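Local coordinates for protein enterotoxin-like toxin X (Staphylococcus aureus, PDB 5U75) that inhibits phagocytosis and killing by human neutrophils, binding their surface glycoproteins in a sialic acid-dependent manner, and belongs to the staphylococcal superantigens, at residues Arg34-Ile40 with Asp96-Phe101; Asn60-Leu66 with Arg81-Lys87; Leu114-Ile119 with Thr130-His134. All blocks are in the same frame, centred on the assembly; numbering follows the deposited sequence.

Interaction 1: residues Arg34-Ile40 with Asp96-Phe101; sequences RYSKDTI and DHIIRF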
loop_
_atom_site.group_PDB
_atom_site.type_symbol
_atom_site.label_atom_id
_atom_site.label_comp_id
_atom_site.label_asym_id
_atom_site.label_seq_id
_atom_site.Cartn_x
_atom_site.Cartn_y
_atom_site.Cartn_z
ATOM N N ARG A 34 -11.891 -0.939 -4.225
ATOM C CA ARG A 34 -11.006 0.014 -4.881
ATOM C C ARG A 34 -9.591 -0.528 -5.000
ATOM O O ARG A 34 -9.024 -0.594 -6.090
ATOM C CB ARG A 34 -10.974 1.333 -4.115
ATOM C CG ARG A 34 -9.934 2.296 -4.662
ATOM C CD ARG A 34 -10.052 3.683 -4.119
ATOM N NE ARG A 34 -8.924 4.517 -4.557
ATOM C CZ ARG A 34 -8.894 5.839 -4.524
ATOM N NH1 ARG A 34 -7.825 6.493 -4.968
ATOM N NH2 ARG A 34 -9.934 6.539 -4.066
ATOM N N TYR A 35 -9.014 -0.920 -3.869
ATOM C CA TYR A 35 -7.576 -1.184 -3.813
ATOM C C TYR A 35 -7.145 -2.609 -4.171
ATOM O O TYR A 35 -5.941 -2.869 -4.309
ATOM C CB TYR A 35 -7.065 -0.766 -2.435
ATOM C CG TYR A 35 -7.027 0.728 -2.226
ATOM C CD1 TYR A 35 -6.108 1.513 -2.909
ATOM C CD2 TYR A 35 -7.895 1.371 -1.340
ATOM C CE1 TYR A 35 -6.032 2.875 -2.708
ATOM C CE2 TYR A 35 -7.828 2.754 -1.131
ATOM C CZ TYR A 35 -6.891 3.508 -1.816
ATOM O OH TYR A 35 -6.791 4.875 -1.624
ATOM N N SER A 36 -8.102 -3.541 -4.323
ATOM C CA SER A 36 -7.798 -4.919 -4.707
ATOM C C SER A 36 -7.640 -5.109 -6.214
ATOM O O SER A 36 -7.232 -6.179 -6.645
ATOM C CB SER A 36 -8.875 -5.900 -4.203
ATOM O OG SER A 36 -10.143 -5.581 -4.738
ATOM N N LYS A 37 -7.952 -4.082 -6.996
ATOM C CA LYS A 37 -7.839 -4.171 -8.453
ATOM C C LYS A 37 -6.375 -4.219 -8.836
ATOM O O LYS A 37 -5.576 -3.435 -8.325
ATOM C CB LYS A 37 -8.523 -2.985 -9.118
ATOM C CG LYS A 37 -10.018 -2.977 -8.856
ATOM C CD LYS A 37 -10.739 -2.044 -9.796
ATOM C CE LYS A 37 -12.242 -2.198 -9.647
ATOM N NZ LYS A 37 -12.920 -1.168 -10.478
ATOM N N ASP A 38 -6.034 -5.135 -9.739
ATOM C CA ASP A 38 -4.654 -5.364 -10.110
ATOM C C ASP A 38 -4.192 -4.527 -11.320
ATOM O O ASP A 38 -3.158 -4.802 -11.908
ATOM C CB ASP A 38 -4.389 -6.850 -10.293
ATOM C CG ASP A 38 -4.989 -7.405 -11.551
ATOM O OD1 ASP A 38 -5.860 -6.750 -12.165
ATOM O OD2 ASP A 38 -4.555 -8.499 -11.924
ATOM N N THR A 39 -4.964 -3.507 -11.666
ATOM C CA THR A 39 -4.550 -2.522 -12.621
ATOM C C THR A 39 -4.896 -1.135 -12.127
ATOM O O THR A 39 -5.829 -0.952 -11.312
ATOM C CB THR A 39 -5.251 -2.733 -13.981
ATOM O OG1 THR A 39 -6.651 -2.517 -13.823
ATOM C CG2 THR A 39 -5.035 -4.143 -14.482
ATOM N N ILE A 40 -4.141 -0.161 -12.622
ATOM C CA ILE A 40 -4.507 1.235 -12.504
ATOM C C ILE A 40 -3.811 2.027 -13.617
ATOM O O ILE A 40 -2.616 1.852 -13.839
ATOM C CB ILE A 40 -4.162 1.808 -11.101
ATOM C CG1 ILE A 40 -4.715 3.231 -10.974
ATOM C CG2 ILE A 40 -2.660 1.759 -10.817
ATOM C CD1 ILE A 40 -4.869 3.708 -9.558
ATOM N N ASP A 96 -0.132 5.206 -4.177
ATOM C CA ASP A 96 -1.141 4.827 -3.153
ATOM C C ASP A 96 -1.862 3.525 -3.515
ATOM O O ASP A 96 -1.978 2.604 -2.706
ATOM C CB ASP A 96 -2.122 5.992 -2.940
ATOM C CG ASP A 96 -3.278 5.634 -2.035
ATOM O OD1 ASP A 96 -3.080 5.447 -0.804
ATOM O OD2 ASP A 96 -4.393 5.528 -2.577
ATOM N N HIS A 97 -2.304 3.414 -4.762
ATOM C CA HIS A 97 -2.989 2.222 -5.209
ATOM C C HIS A 97 -2.149 0.972 -5.083
ATOM O O HIS A 97 -2.570 -0.014 -4.481
ATOM C CB HIS A 97 -3.477 2.323 -6.664
ATOM C CG HIS A 97 -4.238 1.118 -7.081
ATOM N ND1 HIS A 97 -5.576 0.966 -6.801
ATOM C CD2 HIS A 97 -3.826 -0.053 -7.620
ATOM C CE1 HIS A 97 -5.972 -0.227 -7.204
ATOM N NE2 HIS A 97 -4.923 -0.870 -7.694
ATOM N N ILE A 98 -0.961 1.023 -5.675
ATOM C CA ILE A 98 -0.086 -0.149 -5.721
ATOM C C ILE A 98 0.354 -0.557 -4.313
ATOM O O ILE A 98 0.375 -1.744 -3.983
ATOM C CB ILE A 98 1.135 0.111 -6.638
ATOM C CG1 ILE A 98 0.650 0.328 -8.084
ATOM C CG2 ILE A 98 2.137 -1.037 -6.549
ATOM C CD1 ILE A 98 1.710 0.859 -9.025
ATOM N N ILE A 99 0.672 0.432 -3.479
ATOM C CA ILE A 99 1.035 0.154 -2.101
ATOM C C ILE A 99 -0.098 -0.541 -1.358
ATOM O O ILE A 99 0.138 -1.561 -0.711
ATOM C CB ILE A 99 1.488 1.418 -1.356
ATOM C CG1 ILE A 99 2.854 1.843 -1.891
ATOM C CG2 ILE A 99 1.562 1.177 0.155
ATOM C CD1 ILE A 99 3.245 3.255 -1.508
ATOM N N ARG A 100 -1.313 -0.016 -1.437
ATOM C CA ARG A 100 -2.424 -0.649 -0.706
ATOM C C ARG A 100 -2.757 -2.023 -1.265
ATOM O O ARG A 100 -3.097 -2.931 -0.501
ATOM C CB ARG A 100 -3.651 0.258 -0.646
ATOM C CG ARG A 100 -3.372 1.579 0.018
ATOM C CD ARG A 100 -4.611 2.213 0.619
ATOM N NE ARG A 100 -4.472 3.646 0.719
ATOM C CZ ARG A 100 -5.255 4.467 1.417
ATOM N NH1 ARG A 100 -6.240 4.003 2.175
ATOM N NH2 ARG A 100 -5.023 5.770 1.368
ATOM N N PHE A 101 -2.610 -2.211 -2.587
ATOM C CA PHE A 101 -2.729 -3.541 -3.182
ATOM C C PHE A 101 -1.786 -4.566 -2.523
ATOM O O PHE A 101 -2.201 -5.680 -2.178
ATOM C CB PHE A 101 -2.463 -3.466 -4.697
ATOM C CG PHE A 101 -2.608 -4.775 -5.400
ATOM C CD1 PHE A 101 -1.540 -5.672 -5.471
ATOM C CD2 PHE A 101 -3.813 -5.120 -6.019
ATOM C CE1 PHE A 101 -1.666 -6.888 -6.140
ATOM C CE2 PHE A 101 -3.938 -6.329 -6.691
ATOM C CZ PHE A 101 -2.870 -7.212 -6.755
HETATM O O HOH W 1 -5.128 5.375 -5.236
HETATM O O HOH W 2 -6.822 3.437 -6.102
#
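Tyr35, near the end of helix 23-35, comes closest to Phe101 of helix 92-104, with 5.4 Å between their CA atoms, and from there the chain runs on past His97 to the short strand at Thr39 and Ile40. The Tyr35 ring is sandwiched: CG of Arg34 covers one face and CD of Arg100 the other, the latter 3.5 Å from the ring centroid and almost on its normal, a CH-pi contact. The Arg100 guanidinium continues nearly parallel to the ring, 5° between planes, which puts the phenol oxygen over its centre. From there Tyr35 OH donates to the syn lone pair of Asp96 OD2 at 2.7 Å, the carboxylate standing almost upright to the ring; the same OH is also hydrogen-bonded to Leu137 N. The other oxygen, OD1, takes both NE and NH2 of Arg100, from opposite faces of the carboxylate plane, in a side-on salt bridge. A water joins Asp96 OD2 to Arg34 NH1, while Arg34 NH2 pairs with Glu136. His97 has its CG anti to the backbone N (chi1 -177°), which swings the ring out to the 34-40 chain. There NE2 donates to Lys37 O at 2.7 Å, with the oxygen in the ring plane, and ND1 shares a second water with Arg34 NE. Ile40 CB lies over a face of this imidazole, 4.2 Å from its centroid. At the Phe101 end of the helix segment the phenyl ring turns its edge to Tyr35 O and Ser36 O. The arrangement joins the N-terminal helix and the turn after it to the central helix of the beta-grasp fold, which is the C-terminal domain of staphylococcal superantigens.

Interaction 2: residues Asn60-Leu66 with Arg81-Lys87; sequences NQVRIHL and RNITLNK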
loop_
_atom_site.group_PDB
_atom_site.type_symbol
_atom_site.label_atom_id
_atom_site.label_comp_id
_atom_site.label_asym_id
_atom_site.label_seq_id
_atom_site.Cartn_x
_atom_site.Cartn_y
_atom_site.Cartn_z
ATOM N N ASN A 60 16.516 0.145 -14.976
ATOM C CA ASN A 60 15.340 1.028 -14.986
ATOM C C ASN A 60 14.256 0.665 -13.947
ATOM O O ASN A 60 13.137 1.157 -14.054
ATOM C CB ASN A 60 14.712 1.061 -16.391
ATOM C CG ASN A 60 14.150 -0.283 -16.810
ATOM O OD1 ASN A 60 14.421 -1.303 -16.164
ATOM N ND2 ASN A 60 13.382 -0.302 -17.904
ATOM N N GLN A 61 14.573 -0.209 -12.996
ATOM C CA GLN A 61 13.617 -0.616 -11.953
ATOM C C GLN A 61 14.092 -0.234 -10.571
ATOM O O GLN A 61 15.271 -0.115 -10.330
ATOM C CB GLN A 61 13.407 -2.135 -11.955
ATOM C CG GLN A 61 12.707 -2.665 -13.175
ATOM C CD GLN A 61 12.523 -4.163 -13.096
ATOM O OE1 GLN A 61 13.492 -4.910 -12.932
ATOM N NE2 GLN A 61 11.295 -4.609 -13.195
ATOM N N VAL A 62 13.136 -0.071 -9.660
ATOM C CA VAL A 62 13.407 0.052 -8.237
ATOM C C VAL A 62 12.554 -0.962 -7.516
ATOM O O VAL A 62 11.513 -1.362 -8.036
ATOM C CB VAL A 62 13.080 1.463 -7.685
ATOM C CG1 VAL A 62 14.019 2.487 -8.294
ATOM C CG2 VAL A 62 11.644 1.863 -7.925
ATOM N N ARG A 63 12.992 -1.357 -6.323
ATOM C CA ARG A 63 12.213 -2.197 -5.435
ATOM C C ARG A 63 12.025 -1.427 -4.142
ATOM O O ARG A 63 12.992 -1.000 -3.523
ATOM C CB ARG A 63 12.897 -3.519 -5.148
ATOM C CG ARG A 63 12.025 -4.456 -4.318
ATOM C CD ARG A 63 12.456 -5.895 -4.493
ATOM N NE ARG A 63 12.178 -6.357 -5.869
ATOM C CZ ARG A 63 12.964 -7.160 -6.608
ATOM N NH1 ARG A 63 14.135 -7.625 -6.169
ATOM N NH2 ARG A 63 12.572 -7.494 -7.822
ATOM N N ILE A 64 10.767 -1.246 -3.763
ATOM C CA ILE A 64 10.401 -0.498 -2.572
ATOM C C ILE A 64 9.866 -1.491 -1.554
ATOM O O ILE A 64 8.845 -2.147 -1.782
ATOM C CB ILE A 64 9.379 0.585 -2.925
ATOM C CG1 ILE A 64 9.996 1.560 -3.936
ATOM C CG2 ILE A 64 8.854 1.276 -1.666
ATOM C CD1 ILE A 64 8.956 2.406 -4.609
ATOM N N HIS A 65 10.587 -1.630 -0.444
ATOM C CA HIS A 65 10.193 -2.579 0.595
ATOM C C HIS A 65 9.183 -1.954 1.550
ATOM O O HIS A 65 9.322 -0.786 1.920
ATOM C CB HIS A 65 11.416 -3.089 1.340
ATOM C CG HIS A 65 12.324 -3.873 0.459
ATOM N ND1 HIS A 65 12.122 -5.209 0.196
ATOM C CD2 HIS A 65 13.380 -3.494 -0.295
ATOM C CE1 HIS A 65 13.049 -5.633 -0.645
ATOM N NE2 HIS A 65 13.820 -4.611 -0.964
ATOM N N LEU A 66 8.162 -2.730 1.875
ATOM C CA LEU A 66 7.139 -2.359 2.850
ATOM C C LEU A 66 7.610 -2.953 4.175
ATOM O O LEU A 66 7.715 -4.174 4.303
ATOM C CB LEU A 66 5.782 -2.896 2.436
ATOM C CG LEU A 66 5.028 -2.043 1.397
ATOM C CD1 LEU A 66 5.819 -1.725 0.144
ATOM C CD2 LEU A 66 3.720 -2.716 1.044
ATOM N N ARG A 81 6.477 -7.714 2.287
ATOM C CA ARG A 81 5.966 -7.394 0.954
ATOM C C ARG A 81 6.835 -6.308 0.362
ATOM O O ARG A 81 7.473 -5.538 1.074
ATOM C CB ARG A 81 4.519 -6.913 1.020
ATOM C CG ARG A 81 3.500 -7.945 1.487
ATOM C CD ARG A 81 3.334 -9.090 0.504
ATOM N NE ARG A 81 2.278 -10.019 0.889
ATOM C CZ ARG A 81 2.382 -11.012 1.782
ATOM N NH1 ARG A 81 3.493 -11.228 2.454
ATOM N NH2 ARG A 81 1.333 -11.798 2.018
ATOM N N ASN A 82 6.893 -6.268 -0.963
ATOM C CA ASN A 82 7.632 -5.231 -1.645
ATOM C C ASN A 82 7.049 -5.007 -3.029
ATOM O O ASN A 82 6.341 -5.879 -3.559
ATOM C CB ASN A 82 9.145 -5.559 -1.698
ATOM C CG ASN A 82 9.461 -6.881 -2.375
ATOM O OD1 ASN A 82 9.173 -7.069 -3.556
ATOM N ND2 ASN A 82 10.090 -7.789 -1.643
ATOM N N ILE A 83 7.301 -3.832 -3.579
ATOM C CA ILE A 83 6.785 -3.495 -4.893
ATOM C C ILE A 83 7.941 -3.163 -5.817
ATOM O O ILE A 83 8.868 -2.456 -5.447
ATOM C CB ILE A 83 5.692 -2.408 -4.854
ATOM C CG1 ILE A 83 6.232 -1.065 -4.339
ATOM C CG2 ILE A 83 4.520 -2.915 -3.999
ATOM C CD1 ILE A 83 5.200 0.042 -4.295
ATOM N N THR A 84 7.878 -3.719 -7.019
ATOM C CA THR A 84 8.928 -3.559 -8.015
ATOM C C THR A 84 8.352 -2.706 -9.136
ATOM O O THR A 84 7.397 -3.123 -9.800
ATOM C CB THR A 84 9.417 -4.923 -8.536
ATOM O OG1 THR A 84 9.886 -5.725 -7.439
ATOM C CG2 THR A 84 10.567 -4.736 -9.527
ATOM N N LEU A 85 8.943 -1.524 -9.344
ATOM C CA LEU A 85 8.395 -0.520 -10.254
ATOM C C LEU A 85 9.440 -0.007 -11.231
ATOM O O LEU A 85 10.636 -0.020 -10.934
ATOM C CB LEU A 85 7.873 0.689 -9.473
ATOM C CG LEU A 85 6.910 0.462 -8.302
ATOM C CD1 LEU A 85 6.637 1.801 -7.639
ATOM C CD2 LEU A 85 5.626 -0.171 -8.789
ATOM N N ASN A 86 8.981 0.489 -12.367
ATOM C CA ASN A 86 9.864 1.245 -13.260
ATOM C C ASN A 86 10.244 2.593 -12.653
ATOM O O ASN A 86 9.440 3.196 -11.921
ATOM C CB ASN A 86 9.212 1.426 -14.629
ATOM C CG ASN A 86 9.083 0.107 -15.374
ATOM O OD1 ASN A 86 9.784 -0.857 -15.075
ATOM N ND2 ASN A 86 8.178 0.057 -16.330
ATOM N N LYS A 87 11.487 3.010 -12.915
ATOM C CA LYS A 87 11.956 4.366 -12.614
ATOM C C LYS A 87 11.238 5.363 -13.508
ATOM O O LYS A 87 11.444 5.395 -14.726
ATOM C CB LYS A 87 13.471 4.502 -12.807
ATOM C CG LYS A 87 14.293 3.875 -11.707
ATOM C CD LYS A 87 15.781 3.957 -12.023
ATOM C CE LYS A 87 16.602 3.116 -11.062
ATOM N NZ LYS A 87 18.057 3.300 -11.369
HETATM O O HOH W 3 8.983 -2.917 -13.363
HETATM O O HOH W 4 10.501 -7.163 1.254
HETATM O O HOH W 5 9.177 -6.392 3.514
#
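Arg63 presents the edge of its guanidinium to Thr84, the hydroxyl oxygen lying in the guanidinium plane, while the His65 ring runs beside Asn82 with its plane 76° from the amide; these pairs lie on one face of an antiparallel beta hairpin in the beta-grasp domain. The grip on Thr84 OG1 is side-on, NE at 2.8 Å and NH2 at 3.2 Å from the same oxygen. A bend in the arginine chain at chi3 (-68°) turns the head back toward the neighbouring strand, and the aliphatic part passes Asn82 OD1, with CD 3.6 Å away. That amide oxygen is itself bound by the backbone N of Ser53, and Arg63 NH1 goes to Arg55 O, so the loop carrying Ser53 and Arg55 is tied to this face. At the His65 edge, in the ring plane, a water bonds to ND1 and accepts from Asn82 ND2. The other face is apolar: Ile64 CB meets Ile83 CG1 at 3.8 Å and Ile64 CD1 reaches Leu85 CD1. Helix 92-104 covers it, Ile99 on Ile83 and Leu95 on Leu85. The axes of 61-66 and 81-86 run antiparallel at 155°, with Val62 and Leu85, then Ile64 and Ile83, as hydrogen-bonded pairs. At the Gln61 and Asn86 end a water spans Gln61 NE2 and Asn86 OD1, while Gln61 OE1 accepts from Asn58 N. The extended Lys87 chain crosses Val62, CG 3.7 Å from Val62 CG1, before its NZ reaches Glu59 O. The ladder finishes beyond Asn86, where Lys87 N donates to Asn60 O at 2.7 Å, almost straight.

Interaction 3: residues Leu114-Ile119 with Thr130-His134; sequences LPKGNI and TLESH. With SIA (N-acetyl-alpha-neuraminic acid), chain B; GAL (beta-D-galactopyranose), chain C; FUC (alpha-L-fucopyranose), chain D.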
loop_
_atom_site.group_PDB
_atom_site.type_symbol
_atom_site.label_atom_id
_atom_site.label_comp_id
_atom_site.label_asym_id
_atom_site.label_seq_id
_atom_site.Cartn_x
_atom_site.Cartn_y
_atom_site.Cartn_z
ATOM N N LEU A 114 -12.725 -2.030 9.925
ATOM C CA LEU A 114 -11.768 -1.097 9.357
ATOM C C LEU A 114 -10.483 -1.100 10.166
ATOM O O LEU A 114 -10.521 -1.029 11.397
ATOM C CB LEU A 114 -12.308 0.330 9.359
ATOM C CG LEU A 114 -13.246 0.788 8.247
ATOM C CD1 LEU A 114 -13.752 2.184 8.590
ATOM C CD2 LEU A 114 -12.527 0.788 6.902
ATOM N N PRO A 115 -9.331 -1.106 9.479
ATOM C CA PRO A 115 -8.085 -0.853 10.194
ATOM C C PRO A 115 -7.912 0.613 10.477
ATOM O O PRO A 115 -8.667 1.459 9.975
ATOM C CB PRO A 115 -7.011 -1.319 9.201
ATOM C CG PRO A 115 -7.630 -1.035 7.862
ATOM C CD PRO A 115 -9.113 -1.256 8.022
ATOM N N LYS A 116 -6.896 0.912 11.266
ATOM C CA LYS A 116 -6.495 2.266 11.518
ATOM C C LYS A 116 -4.976 2.327 11.570
ATOM O O LYS A 116 -4.312 1.319 11.756
ATOM C CB LYS A 116 -7.137 2.780 12.821
ATOM C CG LYS A 116 -6.834 1.948 14.046
ATOM C CD LYS A 116 -7.837 2.228 15.167
ATOM C CE LYS A 116 -7.359 1.648 16.500
ATOM N NZ LYS A 116 -8.480 1.147 17.338
ATOM N N GLY A 117 -4.442 3.518 11.367
ATOM C CA GLY A 117 -3.013 3.739 11.338
ATOM C C GLY A 117 -2.577 4.167 9.947
ATOM O O GLY A 117 -3.328 4.074 8.963
ATOM N N ASN A 118 -1.353 4.635 9.876
ATOM C CA ASN A 118 -0.831 5.197 8.647
ATOM C C ASN A 118 0.159 4.303 7.960
ATOM O O ASN A 118 0.978 3.642 8.602
ATOM C CB ASN A 118 -0.151 6.516 8.908
ATOM C CG ASN A 118 -1.098 7.553 9.464
ATOM O OD1 ASN A 118 -2.303 7.520 9.195
ATOM N ND2 ASN A 118 -0.559 8.457 10.270
ATOM N N ILE A 119 0.096 4.349 6.632
ATOM C CA ILE A 119 1.144 3.834 5.760
ATOM C C ILE A 119 1.925 5.065 5.289
ATOM O O ILE A 119 1.327 6.036 4.818
ATOM C CB ILE A 119 0.529 3.084 4.566
ATOM C CG1 ILE A 119 -0.384 1.957 5.043
ATOM C CG2 ILE A 119 1.621 2.534 3.652
ATOM C CD1 ILE A 119 -1.357 1.471 3.980
ATOM N N THR A 130 1.844 10.527 3.608
ATOM C CA THR A 130 1.126 9.737 4.593
ATOM C C THR A 130 -0.231 9.294 4.069
ATOM O O THR A 130 -1.029 10.113 3.617
ATOM C CB THR A 130 0.931 10.520 5.924
ATOM O OG1 THR A 130 2.190 10.986 6.402
ATOM C CG2 THR A 130 0.260 9.640 6.965
ATOM N N LEU A 131 -0.465 7.993 4.132
ATOM C CA LEU A 131 -1.665 7.359 3.681
ATOM C C LEU A 131 -2.425 6.804 4.872
ATOM O O LEU A 131 -2.074 5.753 5.418
ATOM C CB LEU A 131 -1.335 6.226 2.705
ATOM C CG LEU A 131 -0.310 6.553 1.616
ATOM C CD1 LEU A 131 -0.075 5.281 0.818
ATOM C CD2 LEU A 131 -0.763 7.687 0.709
ATOM N N GLU A 132 -3.502 7.488 5.236
ATOM C CA GLU A 132 -4.343 7.044 6.343
ATOM C C GLU A 132 -5.191 5.850 5.918
ATOM O O GLU A 132 -6.003 5.957 4.993
ATOM C CB GLU A 132 -5.224 8.200 6.817
ATOM C CG GLU A 132 -4.462 9.409 7.282
ATOM C CD GLU A 132 -5.374 10.435 7.930
ATOM O OE1 GLU A 132 -5.836 10.146 9.050
ATOM O OE2 GLU A 132 -5.626 11.500 7.320
ATOM N N SER A 133 -5.035 4.715 6.612
ATOM C CA SER A 133 -5.569 3.450 6.130
ATOM C C SER A 133 -7.069 3.270 6.245
ATOM O O SER A 133 -7.626 2.407 5.614
ATOM C CB SER A 133 -4.876 2.270 6.814
ATOM O OG SER A 133 -5.200 2.229 8.198
ATOM N N HIS A 134 -7.710 4.059 7.100
ATOM C CA HIS A 134 -9.124 3.880 7.413
ATOM C C HIS A 134 -10.073 4.484 6.362
ATOM O O HIS A 134 -11.293 4.286 6.447
ATOM C CB HIS A 134 -9.422 4.473 8.808
ATOM C CG HIS A 134 -9.326 5.959 8.873
ATOM N ND1 HIS A 134 -8.132 6.634 9.014
ATOM C CD2 HIS A 134 -10.290 6.910 8.802
ATOM C CE1 HIS A 134 -8.367 7.930 9.056
ATOM N NE2 HIS A 134 -9.668 8.122 8.914
HETATM C C1 SIA B . 1.841 14.032 4.505
HETATM C C2 SIA B . 1.725 15.557 4.387
HETATM C C3 SIA B . 2.936 16.285 4.985
HETATM C C4 SIA B . 4.192 16.060 4.152
HETATM C C5 SIA B . 3.979 16.373 2.662
HETATM C C6 SIA B . 2.737 15.643 2.172
HETATM C C7 SIA B . 2.269 15.908 0.739
HETATM C C8 SIA B . 0.932 15.232 0.461
HETATM C C9 SIA B . 0.644 15.169 -1.031
HETATM C C10 SIA B . 5.534 16.638 0.799
HETATM C C11 SIA B . 6.742 16.106 0.106
HETATM N N5 SIA B . 5.148 15.970 1.899
HETATM O O1A SIA B . 2.387 13.550 5.517
HETATM O O1B SIA B . 1.343 13.308 3.592
HETATM O O4 SIA B . 5.291 16.846 4.605
HETATM O O6 SIA B . 1.611 15.940 2.996
HETATM O O7 SIA B . 2.214 17.324 0.471
HETATM O O8 SIA B . 0.931 13.880 0.945
HETATM O O9 SIA B . -0.736 14.888 -1.214
HETATM O O10 SIA B . 4.926 17.616 0.351
HETATM C C1 GAL C . -3.108 16.055 4.060
HETATM C C2 GAL C . -1.755 16.557 4.534
HETATM C C3 GAL C . -0.724 15.426 4.524
HETATM C C4 GAL C . -1.272 14.249 5.337
HETATM C C5 GAL C . -2.637 13.806 4.828
HETATM C C6 GAL C . -3.168 12.655 5.670
HETATM O O2 GAL C . -1.309 17.644 3.728
HETATM O O3 GAL C . 0.515 15.925 5.056
HETATM O O4 GAL C . -1.327 14.643 6.704
HETATM O O5 GAL C . -3.548 14.910 4.819
HETATM O O6 GAL C . -4.435 12.184 5.206
HETATM C C1 FUC D . -6.793 16.536 6.831
HETATM C C2 FUC D . -6.943 15.308 7.727
HETATM C C3 FUC D . -5.591 14.657 7.985
HETATM C C4 FUC D . -4.627 15.670 8.569
HETATM C C5 FUC D . -4.510 16.842 7.602
HETATM C C6 FUC D . -3.572 17.928 8.100
HETATM O O2 FUC D . -7.783 14.338 7.107
HETATM O O3 FUC D . -5.768 13.535 8.854
HETATM O O4 FUC D . -5.117 16.092 9.849
HETATM O O5 FUC D . -5.791 17.415 7.339
HETATM O O HOH W 6 -6.174 5.770 10.795
HETATM O O HOH W 7 -4.532 8.069 10.624
#
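Thr130 and Glu132 hold the glycan from one strand of an antiparallel beta hairpin of the beta-grasp domain, and Asn118 backs both from the partner strand. The sialic acid carboxylate is met by two groups of Thr130: the backbone N donates to O1B at 2.8 Å and OG1 to O1A at 2.7 Å. Two residues further on, Glu132 OE2 accepts both O3 of fucose and O6 of galactose, so one carboxylate oxygen accepts from two sugars; Lys135 also binds the fucose. Behind them, Thr130 CG2 packs on the Asn118 amide, 3.5 Å from CG, and Asn118 OD1 lies alongside Glu132 CG. The amide and carboxylate planes are 87° apart, and a water donates to both Asn118 OD1 and Glu132 OE1, the oxygen that does not take the sugar hydroxyls. Deeper still, Ile119 and Leu131 form a hydrogen-bonded pair with their side chains turned to helix 92-104. Gly117 comes just before Asn118; at its phi of 114° and psi of 168° a CB would press on the carbonyl O of Lys116, so glycine suits the place. Its carbonyl closes the pairing by accepting twice from Ser133: N at 3.0 Å, and OG at 2.7 Å, tilted from the carbonyl plane.

Overall arrangement
Helix 92-104 is the common element. Ile98 and Ile99 of interaction 1 pack on interaction 2, Ile99 CG1 lying 3.8 Å from Ile83 CD1. Ile99 and Asp96 meet interaction 3: Ile99 CG2 is 3.8 Å from Ile119 CG2, and Asp96 OD1 is 3.4 Å from Leu131 CD1. Interactions 2 and 3 reach the same mixed sheet from its two outer hairpins, their centres about 21 Å apart and their nearest atoms about 6 Å. Interaction 3 alone touches the glycan. Interaction 1 sits behind it, the Arg100 side chain about 8 Å from the galactose, and Arg100 NH1 also binds Lys135 O, within the sialic acid-binding motif.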